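Local coordinates for ZmpA Glycopeptidase (Clostridium perfringens, PDB 6XSX), which is a glycopeptidase of the M60 family, probably a zinc metalloprotease that cleaves glycosylated proteins, represented here by its catalytic module, at residues A[34-39]-A[229-234]; A[177-182]-A[193-198]. All blocks are in the same frame, centred on the assembly; numbering follows the deposited sequence.

Contact 1 of 2, residues A[34-39]-A[229-234]; sequences IKESQK and SSEVNS
Lys39 and Glu231 join the two segments by a salt bridge, with Lys39 NZ donating to Glu231 OE2 at 2.7 Å. The ammonium nitrogen comes to the syn side of that oxygen but stands 26° out of the carboxylate plane. Both chains are extended beyond CG and run obliquely to each other, and because CG of Glu231 lies anti to its own backbone N (chi1 -166°), the carboxylate is carried out to the lysine. The same NZ also bonds Glu36 OE1, one helical turn earlier, at 3.0 Å, while its bond to Glu36 OE2 is weak. In Glu36 the bend at chi2 (-61°) swings the carboxylate along the helix, toward its C-terminal end and the lysine nitrogen. Lys39 thus bridges two carboxylates: Glu36 OE1 and Glu231 OE2 lie only 4.2 Å apart, and the lysine, together with Arg40, which forms a second salt bridge to Glu36, probably offsets their repulsion. Within the loop, Glu231 O accepts from Ser234 OG at 2.6 Å and from Ser234 N, both on one face of its plane, closing the short 3-10 turn at 231-232.

The rest of the interface sets carbon against oxygen. The methylene CD of Lys39 passes 3.4 Å from Glu231 OE2, and CG1 of Val232 rests 3.7 Å from the carbonyl O of Lys39.

This surface contact ties helix 33-39 to the loop between helix 206-224 and strand 240-244. Helix 365-375 borders the loop, touching Val232 through Ser375 and Asn233 through Gln371.

Contact 2 of 2, residues A[177-182]-A[193-198]; sequences DVFDVF and TYALNW
Asp177, just ahead of strand 179-182, reaches Thr193 in the first turn of helix 192-202 with both carboxylate oxygens. OD1 accepts the backbone N-H of Thr193 at 3.0 Å, with an N-H...O angle of 158°, and OD2 accepts the hydroxyl OG1 of the same residue at 2.7 Å. Each oxygen uses its syn lone pair, so the two bonds form a bidentate grip that restrains rotation of the carboxylate. Thr193 supports it by placing OG1 between its backbone N and carbonyl carbon (chi1 56°), which brings hydroxyl and amide together before the acid. The methyl CG2 of Thr193 also lies close, 3.2 Å from Asp177 OD2, and the two side chains cross at about a right angle. Ala192 N adds a weak bond to OD1, while Leu169 of helix 155-171 touches the aspartate. The negative carboxylate on a first-turn amide should interact favourably with the helix dipole.

At Val178 the side chain turns away from the helix, and Phe179 then points toward it. With CG anti to the backbone N (chi1 174°), the ring meets the methyl of Ala195: Phe179 CD2 lies 3.7 Å from Ala195 CB, approached obliquely. Ala195 CB is also 3.9 Å from Phe179 CB, so the small residue packs against the root of the aromatic side chain as well as its ring. Val158 and Leu162 of helix 155-171 contact the phenylalanine, and Val190 and Leu271 contact the alanine, making this the buried, apolar part of the interface.

Overall, the arrangement is that of an alpha/beta layer: strands 179-182 and 186-190 form an antiparallel hairpin in the mixed sheet of the M60 peptidase module, and helix 192-202, which follows directly, packs against it.

Overall arrangement
Contact 1 and contact 2 lie far apart in space, their centres 33 Å from each other and their nearest atoms about 16 Å apart. In sequence, both segments of contact 2 fall between those of contact 1, yet the two share no helix or strand. Contact 1 is a surface contact between elements distant in sequence, joining helix 33-39 to the loop between helix 206-224 and strand 240-244 mainly through charged side chains. Contact 2 is local in sequence and partly buried, joining a strand of the mixed sheet to its helical layer; there a carboxylate meets neutral N-H and O-H donors instead of an ammonium group, and an aromatic-methyl contact supplies the apolar part.

Contact 1 of 2, residues A[34-39]-A[229-234]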
# COMPACT_ATOMS: atom_id res chain seq x y z
N ILE A 34 5.89 -16.38 -8.81
CA ILE A 34 4.44 -16.53 -8.70
C ILE A 34 4.14 -17.52 -7.57
O ILE A 34 3.27 -17.27 -6.74
CB ILE A 34 3.79 -17.00 -10.02
CG1 ILE A 34 4.08 -16.05 -11.19
CG2 ILE A 34 2.29 -17.24 -9.85
CD1 ILE A 34 3.78 -14.61 -10.90
N LYS A 35 4.88 -18.65 -7.55
CA LYS A 35 4.68 -19.68 -6.55
C LYS A 35 5.09 -19.16 -5.17
O LYS A 35 4.36 -19.36 -4.20
CB LYS A 35 5.42 -20.97 -6.89
CG LYS A 35 4.81 -21.81 -8.01
CD LYS A 35 3.51 -22.49 -7.63
CE LYS A 35 2.93 -23.35 -8.73
NZ LYS A 35 3.93 -24.32 -9.25
N GLU A 36 6.25 -18.49 -5.11
CA GLU A 36 6.73 -17.90 -3.87
C GLU A 36 5.70 -16.91 -3.32
O GLU A 36 5.49 -16.84 -2.11
CB GLU A 36 8.10 -17.25 -4.06
CG GLU A 36 9.20 -18.25 -4.35
CD GLU A 36 9.47 -19.28 -3.26
OE1 GLU A 36 8.88 -19.18 -2.17
OE2 GLU A 36 10.26 -20.19 -3.52
N SER A 37 5.07 -16.16 -4.24
CA SER A 37 4.04 -15.20 -3.89
C SER A 37 2.91 -15.90 -3.14
O SER A 37 2.49 -15.46 -2.07
CB SER A 37 3.49 -14.50 -5.11
OG SER A 37 4.38 -13.49 -5.57
N GLN A 38 2.45 -17.02 -3.71
CA GLN A 38 1.26 -17.69 -3.22
C GLN A 38 1.50 -18.25 -1.82
O GLN A 38 0.58 -18.29 -1.00
CB GLN A 38 0.76 -18.71 -4.25
CG GLN A 38 0.10 -18.03 -5.44
CD GLN A 38 0.02 -18.88 -6.68
OE1 GLN A 38 0.30 -20.08 -6.66
NE2 GLN A 38 -0.37 -18.26 -7.79
N LYS A 39 2.75 -18.65 -1.54
CA LYS A 39 3.12 -19.09 -0.20
C LYS A 39 2.82 -17.98 0.81
O LYS A 39 2.44 -18.27 1.94
CB LYS A 39 4.61 -19.40 -0.12
CG LYS A 39 5.08 -20.63 -0.89
CD LYS A 39 6.54 -20.91 -0.64
CE LYS A 39 7.08 -22.09 -1.41
NZ LYS A 39 8.56 -22.10 -1.35
N SER A 229 10.97 -14.47 10.21
CA SER A 229 10.72 -15.35 11.34
C SER A 229 10.31 -16.76 10.88
O SER A 229 10.33 -17.69 11.67
CB SER A 229 9.69 -14.76 12.28
OG SER A 229 8.41 -14.63 11.65
N SER A 230 9.94 -16.89 9.60
CA SER A 230 9.55 -18.16 9.00
C SER A 230 9.47 -17.98 7.49
O SER A 230 9.62 -16.86 7.01
CB SER A 230 8.22 -18.62 9.54
OG SER A 230 7.20 -17.72 9.12
N GLU A 231 9.17 -19.06 6.76
CA GLU A 231 9.15 -18.99 5.31
C GLU A 231 8.08 -18.00 4.84
O GLU A 231 8.35 -17.16 3.99
CB GLU A 231 8.97 -20.36 4.66
CG GLU A 231 9.30 -20.33 3.17
CD GLU A 231 8.99 -21.59 2.38
OE1 GLU A 231 8.42 -22.52 2.94
OE2 GLU A 231 9.33 -21.63 1.19
N VAL A 232 6.87 -18.10 5.43
CA VAL A 232 5.74 -17.28 5.04
C VAL A 232 5.95 -15.84 5.50
O VAL A 232 5.15 -14.97 5.18
CB VAL A 232 4.38 -17.85 5.52
CG1 VAL A 232 4.15 -19.27 5.01
CG2 VAL A 232 4.20 -17.77 7.03
N ASN A 233 7.03 -15.59 6.24
CA ASN A 233 7.33 -14.26 6.74
C ASN A 233 8.69 -13.79 6.21
O ASN A 233 9.28 -12.87 6.78
CB ASN A 233 7.33 -14.20 8.27
CG ASN A 233 5.95 -14.33 8.89
OD1 ASN A 233 4.94 -14.08 8.25
ND2 ASN A 233 5.91 -14.71 10.16
N SER A 234 9.18 -14.41 5.13
CA SER A 234 10.47 -14.04 4.58
C SER A 234 10.32 -13.33 3.24
O SER A 234 9.34 -13.53 2.53
CB SER A 234 11.39 -15.22 4.45
OG SER A 234 10.80 -16.24 3.65

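Contact 2 of 2, residues A[177-182]-A[193-198]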
# COMPACT_ATOMS: atom_id res chain seq x y z
N ASP A 177 8.39 5.30 -26.44
CA ASP A 177 8.70 6.39 -25.54
C ASP A 177 8.75 5.82 -24.12
O ASP A 177 7.71 5.65 -23.49
CB ASP A 177 7.66 7.53 -25.66
CG ASP A 177 8.03 8.82 -24.93
OD1 ASP A 177 9.05 8.83 -24.21
OD2 ASP A 177 7.28 9.81 -25.09
N VAL A 178 9.96 5.50 -23.63
CA VAL A 178 10.08 4.72 -22.41
C VAL A 178 11.35 5.08 -21.65
O VAL A 178 12.40 5.24 -22.27
CB VAL A 178 10.05 3.20 -22.69
CG1 VAL A 178 11.15 2.75 -23.64
CG2 VAL A 178 10.14 2.39 -21.40
N PHE A 179 11.23 5.15 -20.31
CA PHE A 179 12.36 5.19 -19.39
C PHE A 179 12.05 4.31 -18.18
O PHE A 179 10.97 4.42 -17.59
CB PHE A 179 12.65 6.63 -18.95
CG PHE A 179 13.70 6.75 -17.88
CD1 PHE A 179 15.05 6.60 -18.19
CD2 PHE A 179 13.35 7.00 -16.57
CE1 PHE A 179 16.02 6.70 -17.21
CE2 PHE A 179 14.32 7.09 -15.58
CZ PHE A 179 15.66 6.95 -15.90
N ASP A 180 13.01 3.45 -17.80
CA ASP A 180 12.82 2.54 -16.67
C ASP A 180 13.81 2.86 -15.56
O ASP A 180 14.98 3.08 -15.83
CB ASP A 180 12.98 1.07 -17.07
CG ASP A 180 11.79 0.45 -17.78
OD1 ASP A 180 10.68 1.01 -17.66
OD2 ASP A 180 11.96 -0.60 -18.43
N VAL A 181 13.33 2.81 -14.30
CA VAL A 181 14.20 2.78 -13.14
C VAL A 181 14.07 1.42 -12.45
O VAL A 181 12.99 1.07 -11.98
CB VAL A 181 13.87 3.89 -12.13
CG1 VAL A 181 14.88 3.93 -10.98
CG2 VAL A 181 13.74 5.26 -12.79
N PHE A 182 15.19 0.69 -12.40
CA PHE A 182 15.30 -0.54 -11.64
C PHE A 182 16.00 -0.27 -10.31
O PHE A 182 17.14 0.20 -10.29
CB PHE A 182 16.12 -1.59 -12.40
CG PHE A 182 15.56 -1.93 -13.75
CD1 PHE A 182 14.78 -3.05 -13.93
CD2 PHE A 182 15.81 -1.11 -14.85
CE1 PHE A 182 14.25 -3.35 -15.18
CE2 PHE A 182 15.29 -1.41 -16.10
CZ PHE A 182 14.51 -2.54 -16.26
N THR A 193 10.14 11.01 -22.47
CA THR A 193 9.89 12.43 -22.67
C THR A 193 9.46 13.07 -21.35
O THR A 193 9.93 14.16 -21.00
CB THR A 193 8.90 12.68 -23.81
OG1 THR A 193 7.72 11.95 -23.49
CG2 THR A 193 9.41 12.22 -25.16
N TYR A 194 8.58 12.39 -20.62
CA TYR A 194 8.13 12.88 -19.33
C TYR A 194 9.26 12.82 -18.30
O TYR A 194 9.51 13.78 -17.58
CB TYR A 194 6.88 12.13 -18.85
CG TYR A 194 6.27 12.72 -17.60
CD1 TYR A 194 6.90 12.58 -16.37
CD2 TYR A 194 5.09 13.43 -17.65
CE1 TYR A 194 6.36 13.12 -15.23
CE2 TYR A 194 4.53 13.98 -16.51
CZ TYR A 194 5.17 13.82 -15.29
OH TYR A 194 4.64 14.37 -14.15
N ALA A 195 9.95 11.67 -18.24
CA ALA A 195 11.03 11.48 -17.28
C ALA A 195 12.07 12.59 -17.40
O ALA A 195 12.51 13.14 -16.39
CB ALA A 195 11.66 10.12 -17.46
N LEU A 196 12.46 12.92 -18.64
CA LEU A 196 13.55 13.88 -18.84
C LEU A 196 13.12 15.27 -18.36
O LEU A 196 13.88 15.94 -17.67
CB LEU A 196 14.00 13.87 -20.30
CG LEU A 196 15.01 14.96 -20.68
CD1 LEU A 196 16.31 14.83 -19.88
CD2 LEU A 196 15.31 14.93 -22.17
N ASN A 197 11.88 15.65 -18.69
CA ASN A 197 11.28 16.92 -18.30
C ASN A 197 11.17 17.00 -16.77
O ASN A 197 11.48 18.04 -16.19
CB ASN A 197 9.91 17.12 -18.93
CG ASN A 197 9.95 17.71 -20.33
OD1 ASN A 197 11.01 18.13 -20.81
ND2 ASN A 197 8.81 17.74 -21.00
N TRP A 198 10.72 15.91 -16.14
CA TRP A 198 10.41 15.92 -14.72
C TRP A 198 11.68 16.04 -13.87
O TRP A 198 11.73 16.84 -12.94
CB TRP A 198 9.57 14.69 -14.33
CG TRP A 198 9.07 14.73 -12.92
CD1 TRP A 198 7.89 15.25 -12.50
CD2 TRP A 198 9.75 14.25 -11.74
NE1 TRP A 198 7.76 15.10 -11.14
CE2 TRP A 198 8.89 14.49 -10.65
CE3 TRP A 198 10.98 13.62 -11.49
CZ2 TRP A 198 9.22 14.14 -9.33
CZ3 TRP A 198 11.29 13.25 -10.20
CH2 TRP A 198 10.43 13.52 -9.14